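Glucose-6-phosphate 1-dehydrogenase (Kluyveromyces lactis, PDB 7E6I) catalyses the NADP+-dependent oxidation of glucose 6-phosphate to 6-phosphogluconolactone, the first and rate-limiting step of the oxidative pentose phosphate pathway. Local coordinates at residues Q4-N8 with N39-K43; P27-L32 with Y415-R420; I44-S50 with S85-Y91; I237-M242 with M335-K339. All coordinates share one frame; numbering follows the deposited sequence.

Interaction 1: Q4-N8 with N39-K43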
loop_
_atom_site.group_PDB
_atom_site.type_symbol
_atom_site.label_atom_id
_atom_site.label_comp_id
_atom_site.label_asym_id
_atom_site.label_seq_id
_atom_site.Cartn_x
_atom_site.Cartn_y
_atom_site.Cartn_z
ATOM N N GLN A 4 9.003 -0.079 22.763
ATOM C CA GLN A 4 8.890 1.153 21.997
ATOM C C GLN A 4 10.224 1.894 21.966
ATOM O O GLN A 4 10.991 1.876 22.929
ATOM C CB GLN A 4 7.797 2.044 22.570
ATOM C CG GLN A 4 6.409 1.385 22.523
ATOM C CD GLN A 4 5.303 2.328 22.968
ATOM O OE1 GLN A 4 5.570 3.452 23.409
ATOM N NE2 GLN A 4 4.059 1.875 22.866
ATOM N N PHE A 5 10.506 2.511 20.822
ATOM C CA PHE A 5 11.735 3.256 20.578
ATOM C C PHE A 5 11.430 4.731 20.812
ATOM O O PHE A 5 10.613 5.316 20.090
ATOM C CB PHE A 5 12.240 3.060 19.143
ATOM C CG PHE A 5 12.869 1.709 18.861
ATOM C CD1 PHE A 5 12.793 0.667 19.774
ATOM C CD2 PHE A 5 13.527 1.485 17.641
ATOM C CE1 PHE A 5 13.360 -0.578 19.485
ATOM C CE2 PHE A 5 14.107 0.242 17.333
ATOM C CZ PHE A 5 14.021 -0.791 18.258
ATOM N N ASP A 6 12.089 5.330 21.807
ATOM C CA ASP A 6 11.866 6.734 22.140
ATOM C C ASP A 6 13.188 7.493 22.183
ATOM O O ASP A 6 13.545 8.170 21.217
ATOM C CB ASP A 6 11.129 6.856 23.477
ATOM C CG ASP A 6 10.387 8.188 23.637
ATOM O OD1 ASP A 6 10.464 9.051 22.729
ATOM O OD2 ASP A 6 9.722 8.369 24.687
ATOM N N GLU A 7 13.933 7.365 23.276
ATOM C CA GLU A 7 15.143 8.157 23.497
ATOM C C GLU A 7 16.373 7.456 22.934
ATOM O O GLU A 7 16.516 6.236 23.042
ATOM C CB GLU A 7 15.358 8.430 24.989
ATOM C CG GLU A 7 14.080 8.584 25.817
ATOM C CD GLU A 7 13.399 7.240 26.165
ATOM O OE1 GLU A 7 14.097 6.198 26.221
ATOM O OE2 GLU A 7 12.160 7.227 26.381
ATOM N N ASN A 8 17.257 8.245 22.322
ATOM C CA ASN A 8 18.570 7.775 21.872
ATOM C C ASN A 8 18.465 6.645 20.851
ATOM O O ASN A 8 19.381 5.827 20.711
ATOM C CB ASN A 8 19.438 7.356 23.062
ATOM C CG ASN A 8 19.429 8.389 24.166
ATOM O OD1 ASN A 8 19.497 9.591 23.899
ATOM N ND2 ASN A 8 19.302 7.933 25.407
ATOM N N ASN A 39 11.331 11.723 18.968
ATOM C CA ASN A 39 12.083 12.204 20.116
ATOM C C ASN A 39 13.300 13.004 19.655
ATOM O O ASN A 39 14.003 12.584 18.726
ATOM C CB ASN A 39 12.517 11.019 20.977
ATOM C CG ASN A 39 13.126 11.436 22.291
ATOM O OD1 ASN A 39 14.055 12.236 22.335
ATOM N ND2 ASN A 39 12.617 10.874 23.376
ATOM N N PRO A 40 13.583 14.153 20.281
ATOM C CA PRO A 40 14.716 14.984 19.835
ATOM C C PRO A 40 16.077 14.357 20.070
ATOM O O PRO A 40 17.055 14.826 19.478
ATOM C CB PRO A 40 14.554 16.272 20.654
ATOM C CG PRO A 40 13.117 16.275 21.084
ATOM C CD PRO A 40 12.788 14.832 21.316
ATOM N N THR A 41 16.179 13.319 20.903
ATOM C CA THR A 41 17.434 12.608 21.102
ATOM C C THR A 41 17.678 11.528 20.062
ATOM O O THR A 41 18.478 10.617 20.305
ATOM C CB THR A 41 17.471 11.990 22.498
ATOM O OG1 THR A 41 16.664 10.809 22.520
ATOM C CG2 THR A 41 16.954 12.980 23.512
ATOM N N THR A 42 17.014 11.607 18.916
ATOM C CA THR A 42 17.100 10.577 17.895
ATOM C C THR A 42 18.251 10.908 16.961
ATOM O O THR A 42 18.333 12.031 16.455
ATOM C CB THR A 42 15.796 10.502 17.094
ATOM O OG1 THR A 42 14.733 10.026 17.932
ATOM C CG2 THR A 42 15.953 9.571 15.895
ATOM N N LYS A 43 19.127 9.937 16.712
ATOM C CA LYS A 43 20.222 10.149 15.770
ATOM C C LYS A 43 19.830 9.628 14.388
ATOM O O LYS A 43 19.630 8.424 14.203
ATOM C CB LYS A 43 21.513 9.489 16.255
ATOM C CG LYS A 43 22.734 9.947 15.459
ATOM C CD LYS A 43 24.035 9.858 16.252
ATOM C CE LYS A 43 25.189 10.483 15.487
ATOM N NZ LYS A 43 24.712 11.094 14.208
#
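Two hydrogen bonds join the loops 4-8 and 39-43, and the first runs from the amide of Asn39 to the carboxylate of Asp6. Asn39 ND2 lies 2.9 Å from Asp6 OD1, and its N-H points nearly straight at the oxygen. OD1 sits in the amide plane, yet the donor stands above the carboxylate plane, because the two flat groups are turned 78° against each other. In the second bond, Asn8 N gives its hydrogen to Thr41 OG1 over a short 2.6 Å.

A second set of bonds stiffens 39-43 itself. Asn39 OD1 closes an Asx turn by accepting Thr41 N at 2.8 Å, in the carbonyl plane and on a lone pair. The Thr41 hydroxyl donates to the same oxygen from above that plane. Its OG1, set between backbone N and carbonyl carbon (chi1 77°), therefore receives from Asn8 and passes a bond on to Asn39. Thr42 OG1 bonds Asn39 O at 2.8 Å within the type I turn, a role a short hydroxyl side chain fills well.

Packing is modest: Glu7 CG passes 3.7 Å from Asn39 ND2. An alanine in place of Asn39 would remove both amide ends and is likely to leave Asp6 without this donor, undo the Asx turn and leave the Thr41 hydroxyl held, among these bonds, by Asn8 N alone.

This surface contact lies far from the substrate and coenzyme sites. Lys43 starts strand 43-48 with backbone bonds to Thr9 and Ile11, Asn8 rests on Phe107 of helix 94-110, and Phe5 stacks on His117 of strand 117-122.

Interaction 2: P27-L32 with Y415-R420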
loop_
_atom_site.group_PDB
_atom_site.type_symbol
_atom_site.label_atom_id
_atom_site.label_comp_id
_atom_site.label_asym_id
_atom_site.label_seq_id
_atom_site.Cartn_x
_atom_site.Cartn_y
_atom_site.Cartn_z
ATOM N N PRO A 27 11.329 13.346 4.487
ATOM C CA PRO A 27 10.136 14.161 4.761
ATOM C C PRO A 27 9.194 13.525 5.775
ATOM O O PRO A 27 8.590 14.242 6.586
ATOM C CB PRO A 27 9.497 14.317 3.374
ATOM C CG PRO A 27 10.646 14.231 2.434
ATOM C CD PRO A 27 11.562 13.207 3.036
ATOM N N ALA A 28 9.071 12.192 5.773
ATOM C CA ALA A 28 8.209 11.544 6.756
ATOM C C ALA A 28 8.807 11.637 8.152
ATOM O O ALA A 28 8.086 11.872 9.130
ATOM C CB ALA A 28 7.960 10.080 6.381
ATOM N N LEU A 29 10.119 11.426 8.265
ATOM C CA LEU A 29 10.774 11.589 9.557
ATOM C C LEU A 29 10.561 12.993 10.095
ATOM O O LEU A 29 10.352 13.178 11.298
ATOM C CB LEU A 29 12.266 11.300 9.438
ATOM C CG LEU A 29 12.667 9.840 9.530
ATOM C CD1 LEU A 29 14.149 9.687 9.223
ATOM C CD2 LEU A 29 12.350 9.335 10.908
ATOM N N PHE A 30 10.598 13.995 9.216
ATOM C CA PHE A 30 10.414 15.366 9.670
ATOM C C PHE A 30 8.990 15.596 10.155
ATOM O O PHE A 30 8.775 16.170 11.228
ATOM C CB PHE A 30 10.760 16.351 8.558
ATOM C CG PHE A 30 10.357 17.757 8.873
ATOM C CD1 PHE A 30 10.878 18.404 9.992
ATOM C CD2 PHE A 30 9.429 18.419 8.082
ATOM C CE1 PHE A 30 10.496 19.700 10.304
ATOM C CE2 PHE A 30 9.042 19.708 8.385
ATOM C CZ PHE A 30 9.578 20.355 9.499
ATOM N N GLY A 31 8.003 15.154 9.370
ATOM C CA GLY A 31 6.617 15.300 9.783
ATOM C C GLY A 31 6.358 14.727 11.159
ATOM O O GLY A 31 5.699 15.352 11.988
ATOM N N LEU A 32 6.879 13.531 11.422
ATOM C CA LEU A 32 6.785 12.962 12.758
ATOM C C LEU A 32 7.436 13.879 13.786
ATOM O O LEU A 32 6.896 14.072 14.887
ATOM C CB LEU A 32 7.441 11.584 12.778
ATOM C CG LEU A 32 6.616 10.399 12.282
ATOM C CD1 LEU A 32 7.504 9.168 12.113
ATOM C CD2 LEU A 32 5.509 10.109 13.251
ATOM N N TYR A 415 3.837 7.104 4.946
ATOM C CA TYR A 415 5.149 6.764 5.476
ATOM C C TYR A 415 5.354 7.301 6.878
ATOM O O TYR A 415 6.071 6.681 7.671
ATOM C CB TYR A 415 6.238 7.287 4.555
ATOM C CG TYR A 415 6.334 6.485 3.310
ATOM C CD1 TYR A 415 6.751 5.163 3.352
ATOM C CD2 TYR A 415 6.007 7.042 2.086
ATOM C CE1 TYR A 415 6.838 4.413 2.210
ATOM C CE2 TYR A 415 6.089 6.302 0.932
ATOM C CZ TYR A 415 6.509 4.991 0.997
ATOM O OH TYR A 415 6.597 4.256 -0.161
ATOM N N GLU A 416 4.758 8.450 7.202
ATOM C CA GLU A 416 4.811 8.936 8.578
ATOM C C GLU A 416 4.144 7.947 9.521
ATOM O O GLU A 416 4.731 7.533 10.528
ATOM C CB GLU A 416 4.165 10.317 8.675
ATOM C CG GLU A 416 5.032 11.403 8.038
ATOM C CD GLU A 416 4.259 12.616 7.528
ATOM O OE1 GLU A 416 4.909 13.521 6.948
ATOM O OE2 GLU A 416 3.023 12.671 7.707
ATOM N N SER A 417 2.921 7.536 9.194
ATOM C CA SER A 417 2.216 6.565 10.017
ATOM C C SER A 417 3.014 5.277 10.147
ATOM O O SER A 417 3.092 4.685 11.234
ATOM C CB SER A 417 0.836 6.296 9.409
ATOM O OG SER A 417 0.182 5.199 10.031
ATOM N N LEU A 418 3.637 4.842 9.048
ATOM C CA LEU A 418 4.265 3.529 9.028
ATOM C C LEU A 418 5.572 3.523 9.811
ATOM O O LEU A 418 5.862 2.562 10.534
ATOM C CB LEU A 418 4.489 3.085 7.585
ATOM C CG LEU A 418 3.234 2.526 6.914
ATOM C CD1 LEU A 418 3.461 2.276 5.431
ATOM C CD2 LEU A 418 2.775 1.264 7.617
ATOM N N ILE A 419 6.379 4.575 9.673
ATOM C CA ILE A 419 7.620 4.652 10.437
ATOM C C ILE A 419 7.314 4.714 11.927
ATOM O O ILE A 419 7.940 4.016 12.741
ATOM C CB ILE A 419 8.456 5.861 9.977
ATOM C CG1 ILE A 419 9.084 5.579 8.613
ATOM C CG2 ILE A 419 9.533 6.190 10.999
ATOM C CD1 ILE A 419 9.717 6.788 7.975
ATOM N N ARG A 420 6.345 5.551 12.306
ATOM C CA ARG A 420 5.847 5.551 13.675
ATOM C C ARG A 420 5.552 4.138 14.163
ATOM O O ARG A 420 6.047 3.718 15.220
ATOM C CB ARG A 420 4.594 6.412 13.770
ATOM C CG ARG A 420 4.039 6.475 15.179
ATOM C CD ARG A 420 4.889 7.401 15.996
ATOM N NE ARG A 420 4.840 7.175 17.442
ATOM C CZ ARG A 420 3.756 7.295 18.203
ATOM N NH1 ARG A 420 2.577 7.626 17.675
ATOM N NH2 ARG A 420 3.856 7.078 19.507
#
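Glu416 lies against Ala28 where helix 414-423 crosses helix 19-34. Its CB is near the branch of Leu32, 4.4 Å from Leu32 CG. CG, anti to the carbonyl carbon (chi1 -72°), presses on the first helix, 3.3 Å from Ala28 O and close to the Ala28 methyl. From there the chain runs extended: CD passes Ala28 CA, and OE1 arrives 3.8 Å from Gly31 CA. A CB on Gly31 would run into this oxygen, consistent with a glycine at that position. The other oxygen, OE2, turns back to the residue just before its helix and accepts from the backbone N of Glu413, giving the buried carboxylate a polar partner.

Round this chain the contact is apolar. Ala28 CB touches Tyr415 CB at 3.8 Å and also reaches Ile419 CD1, so a single methyl sits among three residues of the other helix. Leu32 spreads its two branches: CD1 lies 3.8 Å from Ile419 CG2, while CD2 packs on Arg420 CB at the same separation. Without the two branches of Leu32, as with an alanine here, a gap would probably open beside Ile419 and the aliphatic part of Arg420.

The segment axes pass 8.6 Å apart, crossing at -74°, with Ala28 and Gly31 at the interface. Helix 19-34 is the first helix of the Rossmann fold, and the contact is an interdomain one: a helix of the C-terminal region leans on the coenzyme domain, with Tyr415 close to His183, which binds the substrate here, and Leu20, which probably lines the NADP+ site.

Interaction 3: I44-S50 with S85-Y91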
loop_
_atom_site.group_PDB
_atom_site.type_symbol
_atom_site.label_atom_id
_atom_site.label_comp_id
_atom_site.label_asym_id
_atom_site.label_seq_id
_atom_site.Cartn_x
_atom_site.Cartn_y
_atom_site.Cartn_z
ATOM N N ILE A 44 19.738 10.531 13.418
ATOM C CA ILE A 44 19.359 10.178 12.054
ATOM C C ILE A 44 20.606 10.183 11.182
ATOM O O ILE A 44 21.259 11.223 11.027
ATOM C CB ILE A 44 18.295 11.137 11.504
ATOM C CG1 ILE A 44 17.140 11.248 12.495
ATOM C CG2 ILE A 44 17.772 10.633 10.196
ATOM C CD1 ILE A 44 15.990 12.061 11.988
ATOM N N ILE A 45 20.922 9.028 10.597
ATOM C CA ILE A 45 22.135 8.822 9.801
ATOM C C ILE A 45 21.744 8.360 8.400
ATOM O O ILE A 45 21.091 7.316 8.245
ATOM C CB ILE A 45 23.067 7.784 10.438
ATOM C CG1 ILE A 45 23.458 8.172 11.860
ATOM C CG2 ILE A 45 24.287 7.594 9.580
ATOM C CD1 ILE A 45 24.225 7.075 12.564
ATOM N N GLY A 46 22.182 9.097 7.388
ATOM C CA GLY A 46 21.996 8.702 6.013
ATOM C C GLY A 46 23.260 8.073 5.464
ATOM O O GLY A 46 24.327 8.679 5.505
ATOM N N TYR A 47 23.128 6.860 4.935
ATOM C CA TYR A 47 24.242 6.086 4.398
ATOM C C TYR A 47 24.012 5.828 2.913
ATOM O O TYR A 47 22.909 5.439 2.513
ATOM C CB TYR A 47 24.382 4.760 5.173
ATOM C CG TYR A 47 25.554 3.853 4.827
ATOM C CD1 TYR A 47 25.624 3.200 3.604
ATOM C CD2 TYR A 47 26.559 3.604 5.753
ATOM C CE1 TYR A 47 26.682 2.357 3.302
ATOM C CE2 TYR A 47 27.619 2.762 5.458
ATOM C CZ TYR A 47 27.677 2.142 4.236
ATOM O OH TYR A 47 28.734 1.306 3.942
ATOM N N ALA A 48 25.054 6.046 2.103
ATOM C CA ALA A 48 25.056 5.730 0.673
ATOM C C ALA A 48 26.504 5.736 0.172
ATOM O O ALA A 48 27.431 6.103 0.898
ATOM C CB ALA A 48 24.187 6.704 -0.132
ATOM N N ARG A 49 26.687 5.299 -1.081
ATOM C CA ARG A 49 28.035 5.149 -1.628
ATOM C C ARG A 49 28.671 6.496 -1.951
ATOM O O ARG A 49 29.866 6.690 -1.705
ATOM C CB ARG A 49 28.016 4.258 -2.876
ATOM C CG ARG A 49 27.129 3.003 -2.750
ATOM C CD ARG A 49 26.316 2.645 -4.026
ATOM N NE ARG A 49 25.680 3.780 -4.699
ATOM C CZ ARG A 49 24.573 4.427 -4.303
ATOM N NH1 ARG A 49 23.951 4.080 -3.173
ATOM N NH2 ARG A 49 24.095 5.447 -4.986
ATOM N N SER A 50 27.898 7.432 -2.502
ATOM C CA SER A 50 28.440 8.730 -2.885
ATOM C C SER A 50 29.041 9.437 -1.678
ATOM O O SER A 50 28.733 9.139 -0.524
ATOM C CB SER A 50 27.368 9.641 -3.483
ATOM O OG SER A 50 26.879 9.148 -4.713
ATOM N N SER A 85 22.747 13.400 9.848
ATOM C CA SER A 85 24.140 13.368 9.434
ATOM C C SER A 85 24.292 12.324 8.336
ATOM O O SER A 85 23.352 11.586 8.030
ATOM C CB SER A 85 25.064 13.071 10.617
ATOM O OG SER A 85 25.117 11.684 10.876
ATOM N N TYR A 86 25.496 12.266 7.742
ATOM C CA TYR A 86 25.777 11.400 6.600
ATOM C C TYR A 86 27.064 10.611 6.805
ATOM O O TYR A 86 28.059 11.129 7.321
ATOM C CB TYR A 86 25.888 12.200 5.300
ATOM C CG TYR A 86 25.992 11.346 4.039
ATOM C CD1 TYR A 86 24.872 11.108 3.245
ATOM C CD2 TYR A 86 27.211 10.796 3.632
ATOM C CE1 TYR A 86 24.962 10.344 2.088
ATOM C CE2 TYR A 86 27.307 10.025 2.473
ATOM C CZ TYR A 86 26.181 9.803 1.704
ATOM O OH TYR A 86 26.258 9.041 0.554
ATOM N N HIS A 87 27.034 9.350 6.383
ATOM C CA HIS A 87 28.222 8.525 6.316
ATOM C C HIS A 87 28.243 7.854 4.957
ATOM O O HIS A 87 27.229 7.300 4.524
ATOM C CB HIS A 87 28.263 7.471 7.426
ATOM C CG HIS A 87 29.543 6.695 7.452
ATOM N ND1 HIS A 87 30.695 7.178 8.036
ATOM C CD2 HIS A 87 29.862 5.486 6.932
ATOM C CE1 HIS A 87 31.665 6.292 7.886
ATOM N NE2 HIS A 87 31.187 5.258 7.217
ATOM N N ALA A 88 29.389 7.912 4.287
ATOM C CA ALA A 88 29.561 7.305 2.975
ATOM C C ALA A 88 30.267 5.959 3.087
ATOM O O ALA A 88 31.088 5.732 3.982
ATOM C CB ALA A 88 30.354 8.228 2.048
ATOM N N GLY A 89 29.952 5.070 2.155
ATOM C CA GLY A 89 30.555 3.765 2.143
ATOM C C GLY A 89 29.831 2.837 1.199
ATOM O O GLY A 89 28.681 3.076 0.814
ATOM N N PRO A 90 30.494 1.759 0.798
ATOM C CA PRO A 90 29.851 0.788 -0.087
ATOM C C PRO A 90 28.866 -0.074 0.681
ATOM O O PRO A 90 28.982 -0.265 1.895
ATOM C CB PRO A 90 31.029 -0.040 -0.613
ATOM C CG PRO A 90 32.054 0.036 0.477
ATOM C CD PRO A 90 31.855 1.344 1.194
ATOM N N TYR A 91 27.862 -0.574 -0.041
ATOM C CA TYR A 91 26.983 -1.581 0.546
ATOM C C TYR A 91 27.621 -2.962 0.519
ATOM O O TYR A 91 27.198 -3.848 1.272
ATOM C CB TYR A 91 25.635 -1.630 -0.187
ATOM C CG TYR A 91 24.953 -0.288 -0.366
ATOM C CD1 TYR A 91 24.557 0.467 0.735
ATOM C CD2 TYR A 91 24.689 0.213 -1.632
ATOM C CE1 TYR A 91 23.934 1.698 0.576
ATOM C CE2 TYR A 91 24.064 1.435 -1.805
ATOM C CZ TYR A 91 23.694 2.179 -0.701
ATOM O OH TYR A 91 23.077 3.400 -0.876
#
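The ring of Tyr47 lies beside His87 on one face of the sheet, with Tyr91 from the following loop at its other rim. With CG anti to the backbone N (chi1 -176°), it runs in the same direction as His87, its CE2 3.8 Å from His87 CD2. Tyr91 slides past the other way and brings CE1 to 3.8 Å from Tyr47 CD1. The three rings make an aromatic cluster in which the plane of Tyr47 meets each of the other two obliquely. At its tip, Tyr47 OH donates to Pro90 O over 2.6 Å, with the oxygen in the plane of the ring. Gly89 suits its place because a CB there would collide with this hydroxyl.

Beneath the rings, strands 43-48 and 84-88 pair in parallel. Gly46 uses both its N and its O toward this one strand: its N bonds Ser85 O, and its O accepts from His87 N at 2.9 Å. The bond from Ala48 N to His87 O is weak, but Gly89 N to Ala48 O continues the pairing beyond the strand end.

On the other face the ring of Tyr86 lies along the bare backbone of Gly46, whose O sits 3.3 Å above the ring plane. Its OH reaches past Ala48 CB and donates to Ser50 O at 2.7 Å. Arg49, bent at chi2 and chi3, lays CD 3.4 Å from Tyr91 CE2.

Both tyrosine bonds thus go to carbonyls beyond the strands and would hold those loops in shape. Arg49, which probably binds NADP+, stands at the end of the second Rossmann strand, where a basic residue commonly meets the 2'-phosphate.

Interaction 4: I237-M242 with M335-K339. With BG6 (6-O-phosphono-beta-D-glucopyranose), chain B.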
loop_
_atom_site.group_PDB
_atom_site.type_symbol
_atom_site.label_atom_id
_atom_site.label_comp_id
_atom_site.label_asym_id
_atom_site.label_seq_id
_atom_site.Cartn_x
_atom_site.Cartn_y
_atom_site.Cartn_z
ATOM N N ILE A 237 0.128 -3.676 -14.876
ATOM C CA ILE A 237 -0.689 -3.051 -13.839
ATOM C C ILE A 237 -0.986 -4.037 -12.728
ATOM O O ILE A 237 -1.121 -3.651 -11.558
ATOM C CB ILE A 237 -1.989 -2.471 -14.440
ATOM C CG1 ILE A 237 -2.633 -1.478 -13.479
ATOM C CG2 ILE A 237 -2.992 -3.561 -14.777
ATOM C CD1 ILE A 237 -1.792 -0.272 -13.219
ATOM N N ILE A 238 -1.074 -5.324 -13.067
ATOM C CA ILE A 238 -1.424 -6.325 -12.079
ATOM C C ILE A 238 -0.331 -6.419 -11.029
ATOM O O ILE A 238 -0.598 -6.318 -9.828
ATOM C CB ILE A 238 -1.698 -7.675 -12.760
ATOM C CG1 ILE A 238 -2.857 -7.502 -13.742
ATOM C CG2 ILE A 238 -2.029 -8.729 -11.728
ATOM C CD1 ILE A 238 -3.117 -8.687 -14.591
ATOM N N ARG A 239 0.914 -6.568 -11.466
ATOM C CA ARG A 239 2.037 -6.547 -10.535
ATOM C C ARG A 239 2.176 -5.201 -9.854
ATOM O O ARG A 239 2.613 -5.133 -8.702
ATOM C CB ARG A 239 3.342 -6.849 -11.269
ATOM C CG ARG A 239 3.728 -8.286 -11.318
ATOM C CD ARG A 239 5.197 -8.427 -11.642
ATOM N NE ARG A 239 5.452 -9.760 -12.161
ATOM C CZ ARG A 239 5.254 -10.106 -13.425
ATOM N NH1 ARG A 239 4.808 -9.201 -14.292
ATOM N NH2 ARG A 239 5.510 -11.346 -13.827
ATOM N N ASP A 240 1.857 -4.118 -10.558
ATOM C CA ASP A 240 2.188 -2.799 -10.035
ATOM C C ASP A 240 1.363 -2.460 -8.798
ATOM O O ASP A 240 1.901 -1.922 -7.829
ATOM C CB ASP A 240 2.010 -1.727 -11.111
ATOM C CG ASP A 240 2.692 -0.405 -10.726
ATOM O OD1 ASP A 240 3.780 -0.440 -10.094
ATOM O OD2 ASP A 240 2.142 0.668 -11.045
ATOM N N VAL A 241 0.054 -2.746 -8.812
ATOM C CA VAL A 241 -0.822 -2.291 -7.731
ATOM C C VAL A 241 -1.836 -3.344 -7.295
ATOM O O VAL A 241 -2.398 -3.244 -6.202
ATOM C CB VAL A 241 -1.569 -1.002 -8.116
ATOM C CG1 VAL A 241 -0.578 0.107 -8.519
ATOM C CG2 VAL A 241 -2.609 -1.279 -9.214
ATOM N N MET A 242 -2.107 -4.339 -8.131
ATOM C CA MET A 242 -3.180 -5.271 -7.789
ATOM C C MET A 242 -2.692 -6.407 -6.890
ATOM O O MET A 242 -3.333 -6.705 -5.877
ATOM C CB MET A 242 -3.837 -5.828 -9.056
ATOM C CG MET A 242 -4.195 -4.742 -10.076
ATOM S SD MET A 242 -5.182 -5.303 -11.499
ATOM C CE MET A 242 -6.590 -6.037 -10.653
ATOM N N MET A 335 -11.499 -6.988 -8.622
ATOM C CA MET A 335 -10.480 -5.956 -8.479
ATOM C C MET A 335 -10.213 -5.398 -9.863
ATOM O O MET A 335 -10.036 -6.163 -10.816
ATOM C CB MET A 335 -9.195 -6.515 -7.879
ATOM C CG MET A 335 -9.205 -6.613 -6.357
ATOM S SD MET A 335 -7.614 -7.200 -5.694
ATOM C CE MET A 335 -6.638 -7.192 -7.191
ATOM N N ARG A 336 -10.196 -4.079 -9.985
ATOM C CA ARG A 336 -9.960 -3.474 -11.285
ATOM C C ARG A 336 -9.070 -2.250 -11.119
ATOM O O ARG A 336 -9.306 -1.415 -10.242
ATOM C CB ARG A 336 -11.282 -3.124 -11.992
ATOM C CG ARG A 336 -12.231 -2.169 -11.261
ATOM C CD ARG A 336 -13.575 -2.160 -12.008
ATOM N NE ARG A 336 -14.706 -1.550 -11.301
ATOM C CZ ARG A 336 -15.027 -0.260 -11.390
ATOM N NH1 ARG A 336 -14.288 0.540 -12.141
ATOM N NH2 ARG A 336 -16.085 0.232 -10.746
ATOM N N ALA A 337 -8.035 -2.171 -11.945
ATOM C CA ALA A 337 -7.031 -1.120 -11.866
ATOM C C ALA A 337 -6.642 -0.684 -13.275
ATOM O O ALA A 337 -6.477 -1.527 -14.164
ATOM C CB ALA A 337 -5.785 -1.596 -11.120
ATOM N N GLY A 338 -6.489 0.630 -13.470
ATOM C CA GLY A 338 -6.074 1.149 -14.758
ATOM C C GLY A 338 -5.316 2.451 -14.641
ATOM O O GLY A 338 -5.565 3.267 -13.745
ATOM N N LYS A 339 -4.371 2.637 -15.556
ATOM C CA LYS A 339 -3.720 3.911 -15.793
ATOM C C LYS A 339 -4.331 4.542 -17.035
ATOM O O LYS A 339 -4.946 3.863 -17.859
ATOM C CB LYS A 339 -2.209 3.726 -15.974
ATOM C CG LYS A 339 -1.405 3.865 -14.668
ATOM C CD LYS A 339 -0.351 2.770 -14.503
ATOM C CE LYS A 339 0.923 3.273 -13.830
ATOM N NZ LYS A 339 0.739 3.850 -12.472
HETATM C C1 BG6 B . 3.063 2.389 -6.667
HETATM C C2 BG6 B . 2.929 2.038 -8.148
HETATM O O1 BG6 B . 3.243 1.294 -5.861
HETATM O O5 BG6 B . 1.805 3.066 -6.210
HETATM C C3 BG6 B . 2.621 3.241 -8.969
HETATM O O2 BG6 B . 4.119 1.409 -8.645
HETATM C C4 BG6 B . 1.358 3.896 -8.514
HETATM O O3 BG6 B . 2.441 2.869 -10.362
HETATM C C5 BG6 B . 1.440 4.245 -7.027
HETATM O O4 BG6 B . 1.140 5.070 -9.307
HETATM C C6 BG6 B . 0.139 4.749 -6.464
HETATM O O6 BG6 B . 0.340 5.020 -5.089
HETATM P P BG6 B . -0.527 6.260 -4.405
HETATM O O1P BG6 B . -1.951 5.893 -4.776
HETATM O O2P BG6 B . -0.075 7.561 -5.015
HETATM O O3P BG6 B . -0.336 6.360 -2.892
#
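The glucose 6-phosphate pocket brings Asp240 and Lys339 together where helix 236-254 packs across strand 333-338 of the large mixed sheet. Asp240 presents its carboxylate to the sugar's neighbouring hydroxyls: OD1 accepts from O2 and OD2 from O3. Both bonds are modelled very short, so their exact lengths are doubtful. Lys339 NZ donates to the same O3 at 2.9 Å. It also forms a long salt bridge of 3.8 Å with Asp240 OD2, and its stronger partner is Glu221. O3 is therefore held by two partners, giving to Asp240 of the helix and accepting from Lys339 just beyond the strand. Asp240 CG stands anti to the backbone N (chi1 -165°), which carries the carboxylate toward the sugar.

Behind the polar ends the contact is apolar. Ile237 CD1 supports the aliphatic part of Lys339, 3.6 Å from its CD. The methyl of Ala337 takes Val241 CG2 at 3.7 Å, with Ile237 CG1 and Met242 CG close by; this small group fits among the three side chains. Met242 and Met335 slide past each other in opposite directions, and Met335 CE lies 3.6 Å from Met242 CB. Flexible thioethers suit such an uneven surface. The segment axes pass 8.8 Å apart at 107°, and the helix has a wider pi-type turn at 238-242.

Val241 neighbours His245, the proton acceptor by similarity. The arrangement is that of a helix packed on the mixed sheet of the C-terminal domain, with Asp240 from the helix and Lys339 from the strand end lining the substrate pocket.

Overall arrangement
From the N terminus, interaction 1 closes a short loop round strand 10-14 and helix 19-34, pinning the leading loop to the turn that leads into strand 43-48. Interaction 3 follows in series and pairs that strand with 84-88 at the edge of the Rossmann sheet; the two touch at Lys43 and Ser85. Interaction 2 begins inside the first loop and ends far along the chain, so it crosses interaction 1 and encloses both interaction 3, which it touches through Leu29 and Ile44, and interaction 4. It ties the coenzyme domain to the C-terminal region. Interaction 4, centred about 35 Å from the centre of interaction 3, joins helix to sheet at the substrate.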